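Ulvan Lyase-PL25 (Pseudoalteromonas sp. PLSV, PDB 5UAM) degrades ulvan, the main cell-wall polysaccharide of green seaweeds, as a lyase that cleaves chains of sulfated rhamnose linked to uronic acids or xylose. Local coordinates at residues A[385-390]-A[426-431]; A[167-170]-A[174-177]; A[131-136]-A[159-164]. One frame throughout, in Å; residues are numbered along the deposited sequence.

Interaction 1: A[385-390]-A[426-431]; sequences AVLSWW and AQMLVA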
ATOM      1  N   ALA A 385      -2.992  20.312  -6.146  1.00 18.06           N
ATOM      2  CA  ALA A 385      -2.673  18.897  -6.228  1.00 18.81           C
ATOM      3  C   ALA A 385      -2.636  18.470  -7.688  1.00 16.33           C
ATOM      4  O   ALA A 385      -3.545  18.798  -8.452  1.00 16.87           O
ATOM      5  CB  ALA A 385      -3.761  18.110  -5.500  1.00 18.90           C
ATOM      6  N   VAL A 386      -1.597  17.734  -8.072  1.00 16.06           N
ATOM      7  CA  VAL A 386      -1.431  17.275  -9.447  1.00 15.55           C
ATOM      8  C   VAL A 386      -1.265  15.762  -9.432  1.00 15.73           C
ATOM      9  O   VAL A 386      -0.571  15.213  -8.563  1.00 15.22           O
ATOM     10  CB  VAL A 386      -0.210  17.940 -10.130  1.00 18.46           C
ATOM     11  CG1 VAL A 386      -0.152  17.544 -11.594  1.00 19.79           C
ATOM     12  CG2 VAL A 386      -0.244  19.470  -9.970  1.00 18.85           C
ATOM     13  N   LEU A 387      -1.904  15.080 -10.382  1.00 14.21           N
ATOM     14  CA  LEU A 387      -1.686  13.655 -10.634  1.00 14.38           C
ATOM     15  C   LEU A 387      -1.386  13.524 -12.122  1.00 13.79           C
ATOM     16  O   LEU A 387      -2.250  13.835 -12.956  1.00 15.69           O
ATOM     17  CB  LEU A 387      -2.910  12.810 -10.247  1.00 14.75           C
ATOM     18  CG  LEU A 387      -2.761  11.302 -10.438  1.00 14.69           C
ATOM     19  CD1 LEU A 387      -1.726  10.757  -9.488  1.00 15.17           C
ATOM     20  CD2 LEU A 387      -4.066  10.616 -10.176  1.00 20.32           C
ATOM     21  N   SER A 388      -0.162  13.122 -12.468  1.00 13.47           N
ATOM     22  CA  SER A 388       0.233  13.111 -13.865  1.00 14.12           C
ATOM     23  C   SER A 388       1.154  11.931 -14.150  1.00 14.45           C
ATOM     24  O   SER A 388       1.758  11.354 -13.247  1.00 14.84           O
ATOM     25  CB  SER A 388       0.898  14.418 -14.269  1.00 18.00           C
ATOM     26  OG  SER A 388       2.074  14.635 -13.507  1.00 18.16           O
ATOM     27  N   TRP A 389       1.218  11.587 -15.430  1.00 16.05           N
ATOM     28  CA  TRP A 389       2.087  10.520 -15.910  1.00 17.73           C
ATOM     29  C   TRP A 389       3.488  11.060 -16.170  1.00 15.53           C
ATOM     30  O   TRP A 389       3.660  12.127 -16.765  1.00 18.49           O
ATOM     31  CB  TRP A 389       1.540   9.959 -17.219  1.00 17.73           C
ATOM     32  CG  TRP A 389       0.286   9.126 -17.063  1.00 18.48           C
ATOM     33  CD1 TRP A 389      -0.991   9.525 -17.276  1.00 21.36           C
ATOM     34  CD2 TRP A 389       0.212   7.757 -16.638  1.00 18.79           C
ATOM     35  NE1 TRP A 389      -1.864   8.485 -17.018  1.00 21.26           N
ATOM     36  CE2 TRP A 389      -1.145   7.388 -16.644  1.00 20.37           C
ATOM     37  CE3 TRP A 389       1.168   6.805 -16.290  1.00 19.55           C
ATOM     38  CZ2 TRP A 389      -1.574   6.106 -16.298  1.00 21.65           C
ATOM     39  CZ3 TRP A 389       0.737   5.525 -15.945  1.00 20.41           C
ATOM     40  CH2 TRP A 389      -0.622   5.196 -15.957  1.00 21.00           C
ATOM     41  N   TRP A 390       4.495  10.305 -15.735  1.00 16.05           N
ATOM     42  CA  TRP A 390       5.898  10.613 -15.987  1.00 16.77           C
ATOM     43  C   TRP A 390       6.548   9.405 -16.643  1.00 18.78           C
ATOM     44  O   TRP A 390       6.445   8.288 -16.124  1.00 17.16           O
ATOM     45  CB  TRP A 390       6.608  10.945 -14.674  1.00 18.79           C
ATOM     46  CG  TRP A 390       6.142  12.253 -14.107  1.00 17.91           C
ATOM     47  CD1 TRP A 390       4.938  12.507 -13.523  1.00 20.18           C
ATOM     48  CD2 TRP A 390       6.867  13.482 -14.091  1.00 18.49           C
ATOM     49  NE1 TRP A 390       4.869  13.818 -13.140  1.00 22.12           N
ATOM     50  CE2 TRP A 390       6.036  14.448 -13.474  1.00 20.75           C
ATOM     51  CE3 TRP A 390       8.136  13.863 -14.528  1.00 19.75           C
ATOM     52  CZ2 TRP A 390       6.434  15.767 -13.299  1.00 23.34           C
ATOM     53  CZ3 TRP A 390       8.527  15.183 -14.362  1.00 22.92           C
ATOM     54  CH2 TRP A 390       7.677  16.119 -13.750  1.00 22.08           C
ATOM     55  N   ALA A 426      -9.457   2.816 -16.002  1.00 16.67           N
ATOM     56  CA  ALA A 426      -9.647   2.787 -14.553  1.00 14.24           C
ATOM     57  C   ALA A 426      -8.411   2.140 -13.920  1.00 17.25           C
ATOM     58  O   ALA A 426      -8.386   0.943 -13.628  1.00 18.45           O
ATOM     59  CB  ALA A 426     -10.923   2.027 -14.221  1.00 20.11           C
ATOM     60  N   GLN A 427      -7.410   2.966 -13.668  1.00 12.33           N
ATOM     61  CA  GLN A 427      -6.099   2.511 -13.234  1.00 12.92           C
ATOM     62  C   GLN A 427      -5.749   2.847 -11.793  1.00 12.28           C
ATOM     63  O   GLN A 427      -4.940   2.148 -11.202  1.00 12.53           O
ATOM     64  CB  GLN A 427      -5.028   3.110 -14.142  1.00 16.56           C
ATOM     65  CG  GLN A 427      -5.186   2.658 -15.568  1.00 18.28           C
ATOM     66  CD  GLN A 427      -3.988   2.950 -16.396  1.00 27.56           C
ATOM     67  OE1 GLN A 427      -2.867   2.497 -16.102  1.00 24.75           O
ATOM     68  NE2 GLN A 427      -4.198   3.686 -17.457  1.00 29.08           N
ATOM     69  N   MET A 428      -6.288   3.918 -11.224  1.00 12.33           N
ATOM     70  CA  MET A 428      -5.852   4.354  -9.905  1.00 11.92           C
ATOM     71  C   MET A 428      -6.999   5.075  -9.227  1.00 12.33           C
ATOM     72  O   MET A 428      -7.802   5.736  -9.889  1.00 12.98           O
ATOM     73  CB  MET A 428      -4.608   5.256 -10.022  1.00 12.45           C
ATOM     74  CG  MET A 428      -4.030   5.727  -8.701  1.00 12.90           C
ATOM     75  SD  MET A 428      -2.538   6.743  -8.899  1.00 14.17           S
ATOM     76  CE  MET A 428      -1.264   5.492  -9.102  1.00 15.70           C
ATOM     77  N   LEU A 429      -7.034   4.966  -7.906  1.00 11.94           N
ATOM     78  CA  LEU A 429      -7.958   5.723  -7.063  1.00 10.96           C
ATOM     79  C   LEU A 429      -7.257   6.933  -6.469  1.00 11.98           C
ATOM     80  O   LEU A 429      -6.057   6.887  -6.155  1.00 12.03           O
ATOM     81  CB  LEU A 429      -8.492   4.827  -5.954  1.00 13.36           C
ATOM     82  CG  LEU A 429      -9.461   3.778  -6.461  1.00 12.89           C
ATOM     83  CD1 LEU A 429      -9.564   2.600  -5.537  1.00 13.52           C
ATOM     84  CD2 LEU A 429     -10.840   4.399  -6.651  1.00 16.29           C
ATOM     85  N   VAL A 430      -8.010   8.031  -6.323  1.00 12.10           N
ATOM     86  CA  VAL A 430      -7.467   9.300  -5.860  1.00 12.35           C
ATOM     87  C   VAL A 430      -8.456   9.893  -4.871  1.00 12.69           C
ATOM     88  O   VAL A 430      -9.670   9.847  -5.099  1.00 14.10           O
ATOM     89  CB  VAL A 430      -7.297  10.301  -7.026  1.00 14.56           C
ATOM     90  CG1 VAL A 430      -6.439  11.495  -6.587  1.00 16.29           C
ATOM     91  CG2 VAL A 430      -6.713   9.638  -8.242  1.00 19.11           C
ATOM     92  N   ALA A 431      -7.943  10.469  -3.791  1.00 12.95           N
ATOM     93  CA  ALA A 431      -8.745  11.195  -2.807  1.00 11.74           C
ATOM     94  C   ALA A 431      -8.302  12.645  -2.769  1.00 12.68           C
ATOM     95  O   ALA A 431      -7.118  12.939  -2.603  1.00 13.07           O
ATOM     96  CB  ALA A 431      -8.580  10.556  -1.422  1.00 13.08           C
TER
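Two neighbouring blades of the beta-propeller meet where Leu387 and Trp389 of strand 384-392 face Val430 and Met428 of strand 428-433 and the neighbouring Gln427. The touching parts run in roughly opposite directions, 154° apart, yet no hydrogen bond joins them. With the CA atoms of Leu387 and Val430 8.7 Å apart, side chains alone fill the interface. Leu387 contributes the largest share. Its CG stands anti to the backbone N (chi1 -178°), which sends the two methyls across the seam in a fork. CD2 meets Val430 CG2 tip to tip at 3.4 Å, tighter than an ordinary methyl contact, while CD1 rests 4.1 Å from Met428 SD, where the thioether chain slants past the leucine. Phe413 of strand 412-415 touches both Leu387 and Val430 and so extends this apolar seam. Further along, the contact changes character. The six-membered end of the Trp389 indole comes up to the amide of Gln427, the two side chains crossing at about a right angle with their planes turned 42° apart. Gln427 OE1 lies at the ring edge, near its plane, 3.5 Å from Trp389 CH2, an approach that suits a carbonyl oxygen beside aromatic hydrogens. The amide is held by its other end, NE2, which bonds to Glu446 and to the carbonyl of Pro424, and the indole also makes a cation-pi contact with Arg374. Gln427 and Met428 form a classic beta bulge against strand 439-444, and both direct their CB toward the adjacent blade. Such face-to-face apolar contact between blades, without shared backbone bonds, is typical of a beta-propeller.

Interaction 2: A[167-170]-A[174-177]; sequences AIKM and DIYL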
ATOM      1  N   ALA A 167      -3.002  -8.082   0.111  1.00 11.34           N
ATOM      2  CA  ALA A 167      -3.639  -9.355  -0.182  1.00 10.75           C
ATOM      3  C   ALA A 167      -3.319  -9.795  -1.599  1.00 11.36           C
ATOM      4  O   ALA A 167      -3.501  -9.033  -2.549  1.00 13.24           O
ATOM      5  CB  ALA A 167      -5.153  -9.233  -0.022  1.00 12.12           C
ATOM      6  N   ILE A 168      -2.889 -11.050  -1.740  1.00 11.89           N
ATOM      7  CA  ILE A 168      -2.461 -11.597  -3.024  1.00 11.26           C
ATOM      8  C   ILE A 168      -3.124 -12.948  -3.223  1.00 12.54           C
ATOM      9  O   ILE A 168      -3.127 -13.784  -2.316  1.00 14.76           O
ATOM     10  CB  ILE A 168      -0.930 -11.730  -3.085  1.00 12.28           C
ATOM     11  CG1 ILE A 168      -0.307 -10.353  -2.862  1.00 14.21           C
ATOM     12  CG2 ILE A 168      -0.488 -12.313  -4.430  1.00 15.21           C
ATOM     13  CD1 ILE A 168       1.193 -10.370  -2.837  1.00 18.13           C
ATOM     14  N   LYS A 169      -3.692 -13.162  -4.408  1.00 13.07           N
ATOM     15  CA  LYS A 169      -4.254 -14.454  -4.778  1.00 13.37           C
ATOM     16  C   LYS A 169      -3.407 -15.061  -5.886  1.00 14.94           C
ATOM     17  O   LYS A 169      -3.132 -14.410  -6.901  1.00 16.41           O
ATOM     18  CB  LYS A 169      -5.693 -14.321  -5.274  1.00 12.65           C
ATOM     19  CG  LYS A 169      -6.364 -15.673  -5.503  1.00 13.99           C
ATOM     20  CD  LYS A 169      -7.826 -15.544  -5.902  1.00 15.64           C
ATOM     21  CE  LYS A 169      -7.984 -14.961  -7.263  1.00 16.05           C
ATOM     22  NZ  LYS A 169      -9.434 -15.063  -7.710  1.00 18.00           N
ATOM     23  N   MET A 170      -3.026 -16.318  -5.716  1.00 15.00           N
ATOM     24  CA  MET A 170      -2.240 -16.987  -6.734  1.00 16.17           C
ATOM     25  C   MET A 170      -3.141 -17.670  -7.763  1.00 16.24           C
ATOM     26  O   MET A 170      -4.359 -17.763  -7.606  1.00 16.67           O
ATOM     27  CB  MET A 170      -1.311 -18.007  -6.083  1.00 17.61           C
ATOM     28  CG  MET A 170      -0.479 -17.435  -4.938  1.00 18.15           C
ATOM     29  SD  MET A 170       0.430 -15.925  -5.348  1.00 20.28           S
ATOM     30  CE  MET A 170       1.653 -16.542  -6.514  1.00 23.40           C
ATOM     31  N   ASP A 174      -4.983 -19.869  -4.016  1.00 15.84           N
ATOM     32  CA  ASP A 174      -4.489 -19.662  -2.660  1.00 14.77           C
ATOM     33  C   ASP A 174      -4.354 -18.171  -2.383  1.00 14.76           C
ATOM     34  O   ASP A 174      -3.985 -17.376  -3.259  1.00 16.17           O
ATOM     35  CB  ASP A 174      -3.128 -20.323  -2.472  1.00 15.36           C
ATOM     36  CG  ASP A 174      -3.188 -21.861  -2.449  1.00 15.97           C
ATOM     37  OD1 ASP A 174      -4.296 -22.466  -2.461  1.00 20.16           O
ATOM     38  OD2 ASP A 174      -2.088 -22.481  -2.450  1.00 19.97           O
ATOM     39  N   ILE A 175      -4.648 -17.800  -1.143  1.00 13.77           N
ATOM     40  CA  ILE A 175      -4.683 -16.405  -0.713  1.00 13.29           C
ATOM     41  C   ILE A 175      -3.601 -16.193   0.330  1.00 14.35           C
ATOM     42  O   ILE A 175      -3.506 -16.954   1.309  1.00 15.01           O
ATOM     43  CB  ILE A 175      -6.057 -16.030  -0.143  1.00 13.78           C
ATOM     44  CG1 ILE A 175      -7.094 -16.030  -1.270  1.00 15.48           C
ATOM     45  CG2 ILE A 175      -5.998 -14.683   0.562  1.00 13.22           C
ATOM     46  CD1 ILE A 175      -8.490 -16.074  -0.767  1.00 16.78           C
ATOM     47  N   TYR A 176      -2.787 -15.163   0.121  1.00 13.26           N
ATOM     48  CA  TYR A 176      -1.776 -14.751   1.084  1.00 13.27           C
ATOM     49  C   TYR A 176      -2.074 -13.337   1.544  1.00 14.12           C
ATOM     50  O   TYR A 176      -2.211 -12.430   0.716  1.00 15.41           O
ATOM     51  CB  TYR A 176      -0.374 -14.791   0.468  1.00 15.10           C
ATOM     52  CG  TYR A 176       0.074 -16.180   0.125  1.00 13.75           C
ATOM     53  CD1 TYR A 176      -0.324 -16.805  -1.052  1.00 15.09           C
ATOM     54  CD2 TYR A 176       0.903 -16.893   0.988  1.00 14.83           C
ATOM     55  CE1 TYR A 176       0.101 -18.085  -1.348  1.00 16.89           C
ATOM     56  CE2 TYR A 176       1.316 -18.166   0.705  1.00 15.60           C
ATOM     57  CZ  TYR A 176       0.927 -18.767  -0.471  1.00 16.00           C
ATOM     58  OH  TYR A 176       1.344 -20.047  -0.760  1.00 18.88           O
ATOM     59  N   LEU A 177      -2.149 -13.147   2.858  1.00 12.00           N
ATOM     60  CA  LEU A 177      -2.324 -11.828   3.451  1.00 11.86           C
ATOM     61  C   LEU A 177      -1.027 -11.478   4.160  1.00 13.41           C
ATOM     62  O   LEU A 177      -0.632 -12.173   5.097  1.00 12.96           O
ATOM     63  CB  LEU A 177      -3.481 -11.791   4.455  1.00 12.81           C
ATOM     64  CG  LEU A 177      -3.792 -10.394   4.990  1.00 14.90           C
ATOM     65  CD1 LEU A 177      -4.433  -9.545   3.906  1.00 13.37           C
ATOM     66  CD2 LEU A 177      -4.736 -10.509   6.206  1.00 16.29           C
TER
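Met170 lays its CG against the ring of Tyr176, 3.7 Å from CE1, the two side chains crossing at about a right angle. Bends at chi2 (-52°) and chi3 turn the chain end away from the hairpin, leaving SD 5.4 Å from the centroid of the Tyr176 ring in an oblique Met-aromatic contact. The same ring is packed edge-to-face with Tyr190 of its own blade and with Phe266 of strand 258-267 in the next, at the seam between the two. Beneath these side chains runs an antiparallel beta hairpin, the first two strands of a propeller blade. Ile168 and Tyr176 are its hydrogen-bonded pair: Tyr176 N gives an almost straight bond to Ile168 O (2.8 Å, 176°), and Ile168 N returns one to Tyr176 O at 2.9 Å. Nearer the turn, Met170 N donates to Asp174 O. Each of the three carbonyl oxygens also receives a CA-H from the residue just before the N-H donor, as with Lys169 CA, 3.3 Å from Asp174 O. On the other face, Ala167, Lys169, Ile175 and Leu177 look toward the preceding blade, where Ala167, Lys169 and Ile175 touch Leu105. Leu177, its CG anti to the backbone N (chi1 -174°), brings CD1 to 4.0 Å from Ala167 CB, and Phe115 touches both residues. Lys169 leads its chain away from the hairpin to a salt bridge with Asp108 and a bond to the carbonyl of Ile106.

Interaction 3: A[131-136]-A[159-164]; sequences GNTHHG and TPFGTY. With PO4 (phosphate ion), chain E.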
ATOM      1  N   GLY A 131       5.013  -9.436  18.332  1.00 15.94           N
ATOM      2  CA  GLY A 131       5.226  -8.009  18.282  1.00 17.63           C
ATOM      3  C   GLY A 131       4.583  -7.316  19.456  1.00 15.95           C
ATOM      4  O   GLY A 131       4.126  -7.948  20.413  1.00 16.82           O
ATOM      5  N   ASN A 132       4.582  -5.987  19.367  1.00 16.07           N
ATOM      6  CA  ASN A 132       3.874  -5.133  20.313  1.00 16.78           C
ATOM      7  C   ASN A 132       2.535  -4.718  19.704  1.00 15.69           C
ATOM      8  O   ASN A 132       2.149  -5.158  18.618  1.00 15.89           O
ATOM      9  CB  ASN A 132       4.765  -3.958  20.754  1.00 18.91           C
ATOM     10  CG  ASN A 132       5.087  -2.974  19.627  1.00 19.84           C
ATOM     11  OD1 ASN A 132       5.019  -3.298  18.458  1.00 18.35           O
ATOM     12  ND2 ASN A 132       5.436  -1.749  20.008  1.00 24.19           N
ATOM     13  N   THR A 133       1.791  -3.892  20.435  1.00 17.39           N
ATOM     14  CA  THR A 133       0.440  -3.512  20.039  1.00 16.10           C
ATOM     15  C   THR A 133       0.297  -1.997  20.063  1.00 15.82           C
ATOM     16  O   THR A 133       1.188  -1.263  20.502  1.00 18.06           O
ATOM     17  CB  THR A 133      -0.604  -4.146  20.968  1.00 16.25           C
ATOM     18  OG1 THR A 133      -0.475  -3.611  22.288  1.00 18.48           O
ATOM     19  CG2 THR A 133      -0.429  -5.656  21.028  1.00 18.39           C
ATOM     20  N   HIS A 134      -0.856  -1.534  19.588  1.00 16.71           N
ATOM     21  CA  HIS A 134      -1.186  -0.113  19.621  1.00 16.38           C
ATOM     22  C   HIS A 134      -2.690   0.009  19.824  1.00 15.22           C
ATOM     23  O   HIS A 134      -3.149  -0.045  20.973  1.00 17.81           O
ATOM     24  CB  HIS A 134      -0.665   0.576  18.363  1.00 17.24           C
ATOM     25  CG  HIS A 134      -0.890   2.052  18.337  1.00 19.13           C
ATOM     26  ND1 HIS A 134      -0.458   2.900  19.334  1.00 23.30           N
ATOM     27  CD2 HIS A 134      -1.523   2.831  17.427  1.00 22.95           C
ATOM     28  CE1 HIS A 134      -0.806   4.140  19.031  1.00 24.53           C
ATOM     29  NE2 HIS A 134      -1.441   4.125  17.874  1.00 24.00           N
ATOM     30  N   HIS A 135      -3.481   0.111  18.758  1.00 15.19           N
ATOM     31  CA  HIS A 135      -4.931   0.001  18.915  1.00 17.10           C
ATOM     32  C   HIS A 135      -5.556  -0.457  17.612  1.00 15.70           C
ATOM     33  O   HIS A 135      -4.965  -0.335  16.543  1.00 15.36           O
ATOM     34  CB  HIS A 135      -5.597   1.284  19.415  1.00 22.69           C
ATOM     35  CG  HIS A 135      -5.232   2.508  18.647  1.00 20.95           C
ATOM     36  ND1 HIS A 135      -4.832   3.671  19.274  1.00 26.26           N
ATOM     37  CD2 HIS A 135      -5.220   2.770  17.319  1.00 23.86           C
ATOM     38  CE1 HIS A 135      -4.594   4.598  18.362  1.00 28.79           C
ATOM     39  NE2 HIS A 135      -4.822   4.079  17.166  1.00 23.85           N
ATOM     40  N   GLY A 136      -6.763  -1.010  17.722  1.00 15.39           N
ATOM     41  CA  GLY A 136      -7.514  -1.391  16.551  1.00 15.27           C
ATOM     42  C   GLY A 136      -7.201  -2.795  16.095  1.00 14.15           C
ATOM     43  O   GLY A 136      -6.132  -3.060  15.537  1.00 13.49           O
ATOM     44  N   THR A 159      -5.263 -12.861  12.555  1.00 14.02           N
ATOM     45  CA  THR A 159      -4.875 -12.350  13.862  1.00 13.00           C
ATOM     46  C   THR A 159      -5.327 -10.894  14.007  1.00 13.51           C
ATOM     47  O   THR A 159      -5.246 -10.111  13.051  1.00 14.48           O
ATOM     48  CB  THR A 159      -3.373 -12.465  14.127  1.00 13.92           C
ATOM     49  OG1 THR A 159      -3.114 -11.892  15.417  1.00 16.45           O
ATOM     50  CG2 THR A 159      -2.517 -11.744  13.064  1.00 16.04           C
ATOM     51  N   PRO A 160      -5.800 -10.486  15.188  1.00 13.34           N
ATOM     52  CA  PRO A 160      -6.134  -9.067  15.369  1.00 12.69           C
ATOM     53  C   PRO A 160      -4.920  -8.167  15.382  1.00 12.22           C
ATOM     54  O   PRO A 160      -5.063  -6.947  15.200  1.00 13.28           O
ATOM     55  CB  PRO A 160      -6.837  -9.041  16.725  1.00 14.10           C
ATOM     56  CG  PRO A 160      -6.304 -10.256  17.443  1.00 17.44           C
ATOM     57  CD  PRO A 160      -6.140 -11.288  16.370  1.00 15.21           C
ATOM     58  N   PHE A 161      -3.732  -8.726  15.601  1.00 12.29           N
ATOM     59  CA  PHE A 161      -2.499  -7.942  15.711  1.00 13.31           C
ATOM     60  C   PHE A 161      -1.949  -7.761  14.306  1.00 14.67           C
ATOM     61  O   PHE A 161      -1.051  -8.477  13.849  1.00 15.41           O
ATOM     62  CB  PHE A 161      -1.484  -8.670  16.587  1.00 14.19           C
ATOM     63  CG  PHE A 161      -1.995  -9.004  17.933  1.00 12.90           C
ATOM     64  CD1 PHE A 161      -2.317  -8.002  18.823  1.00 15.07           C
ATOM     65  CD2 PHE A 161      -2.184 -10.324  18.318  1.00 15.33           C
ATOM     66  CE1 PHE A 161      -2.818  -8.298  20.069  1.00 15.50           C
ATOM     67  CE2 PHE A 161      -2.686 -10.627  19.553  1.00 16.18           C
ATOM     68  CZ  PHE A 161      -2.998  -9.617  20.441  1.00 15.20           C
ATOM     69  N   GLY A 162      -2.492  -6.782  13.605  1.00 13.64           N
ATOM     70  CA  GLY A 162      -2.100  -6.534  12.229  1.00 11.66           C
ATOM     71  C   GLY A 162      -2.195  -5.066  11.838  1.00 13.75           C
ATOM     72  O   GLY A 162      -3.079  -4.339  12.297  1.00 14.08           O
ATOM     73  N   THR A 163      -1.253  -4.629  11.012  1.00 13.58           N
ATOM     74  CA  THR A 163      -1.267  -3.335  10.338  1.00 14.40           C
ATOM     75  C   THR A 163      -0.751  -3.581   8.924  1.00 14.08           C
ATOM     76  O   THR A 163       0.159  -4.388   8.723  1.00 14.37           O
ATOM     77  CB  THR A 163      -0.282  -2.292  10.974  1.00 14.75           C
ATOM     78  OG1 THR A 163      -0.362  -2.258  12.411  1.00 16.40           O
ATOM     79  CG2 THR A 163      -0.575  -0.887  10.464  1.00 18.16           C
ATOM     80  N   TYR A 164      -1.278  -2.838   7.953  1.00 12.42           N
ATOM     81  CA  TYR A 164      -0.732  -2.777   6.587  1.00 10.73           C
ATOM     82  C   TYR A 164      -1.049  -4.010   5.742  1.00 12.98           C
ATOM     83  O   TYR A 164      -0.145  -4.666   5.193  1.00 13.60           O
ATOM     84  CB  TYR A 164       0.759  -2.460   6.569  1.00 12.15           C
ATOM     85  CG  TYR A 164       1.166  -1.175   7.226  1.00 11.63           C
ATOM     86  CD1 TYR A 164       0.642   0.035   6.816  1.00 13.58           C
ATOM     87  CD2 TYR A 164       2.090  -1.166   8.260  1.00 12.88           C
ATOM     88  CE1 TYR A 164       1.059   1.201   7.392  1.00 14.55           C
ATOM     89  CE2 TYR A 164       2.501  -0.020   8.848  1.00 13.73           C
ATOM     90  CZ  TYR A 164       1.987   1.164   8.423  1.00 14.17           C
ATOM     91  OH  TYR A 164       2.407   2.338   8.999  1.00 17.91           O
TER
HETATM   92  P   PO4 E 503       3.170   3.257  12.106  1.00 17.21           P
HETATM   93  O1  PO4 E 503       3.864   4.132  13.131  1.00 23.07           O
HETATM   94  O2  PO4 E 503       4.146   2.385  11.428  1.00 16.54           O
HETATM   95  O3  PO4 E 503       2.555   4.219  11.117  1.00 22.87           O
HETATM   96  O4  PO4 E 503       2.135   2.411  12.839  1.00 20.10           O
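Thr133 and Phe161 make the close part of a contact between two loops of the beta-propeller that border its catalytic site. The two side chains lie alongside, pointing the same way, and Thr133 CG2 sits 3.7 Å from Phe161 CE1 and equally near CD1, oblique to the ring. Phe161 closes an ST turn, its N donating to Thr159 OG1 at 3.2 Å, and is the centre of an inverse gamma turn; the two overlapping turns probably help set the backbone that carries the ring. Elsewhere the loops are only loosely apposed, and while Phe161 is buried, Thr133 and Pro160 are partly exposed to solvent. Gly136 and Pro160 approach through their carbonyl oxygens, 4.0 Å apart, and no hydrogen bond crosses between the segments. The backbones of both residues have other partners: Gly136 bonds to that of His119 and Gly121, Pro160 to that of Asn138. Past the packed aromatic, the chain turns a corner at Tyr164, assigned as the proton acceptor of the lyase reaction, whose ring also meets that of His99, the assigned proton donor. Its hydroxyl reaches a phosphate ion, probably from the crystallisation liquor, with Tyr164 OH 2.8 Å from O3; the phosphate is hydrogen-bonded to His99, His119, His184, Tyr222 and Arg180, several of them substrate-binding residues. A phenylalanine in place of Tyr164 would probably leave the phosphate without its hydroxyl neighbour and the site without its likely proton acceptor. The ring is backed by its predecessor, Thr163 CG2 lying 3.4 Å above the plane of the Tyr164 ring, over its centre.

From the N terminus, interaction 3 comes first: it closes a loop of 22 residues, bringing the connection between strands 112-116 and 139-143 against the linker that leads out of that blade. Interaction 2 follows almost at once, closing the three-residue turn of the hairpin that opens the next blade, so these two contacts adjoin in sequence although their centres are 20 Å apart. Interaction 1 comes much later, spanning 35 residues to join the blade of strand 384-392 to the last one, which the N-terminal strand 30-33 completes. The three stand in series, none nested or crossed, with interactions 1 and 3 on opposite sides of the chain's centre.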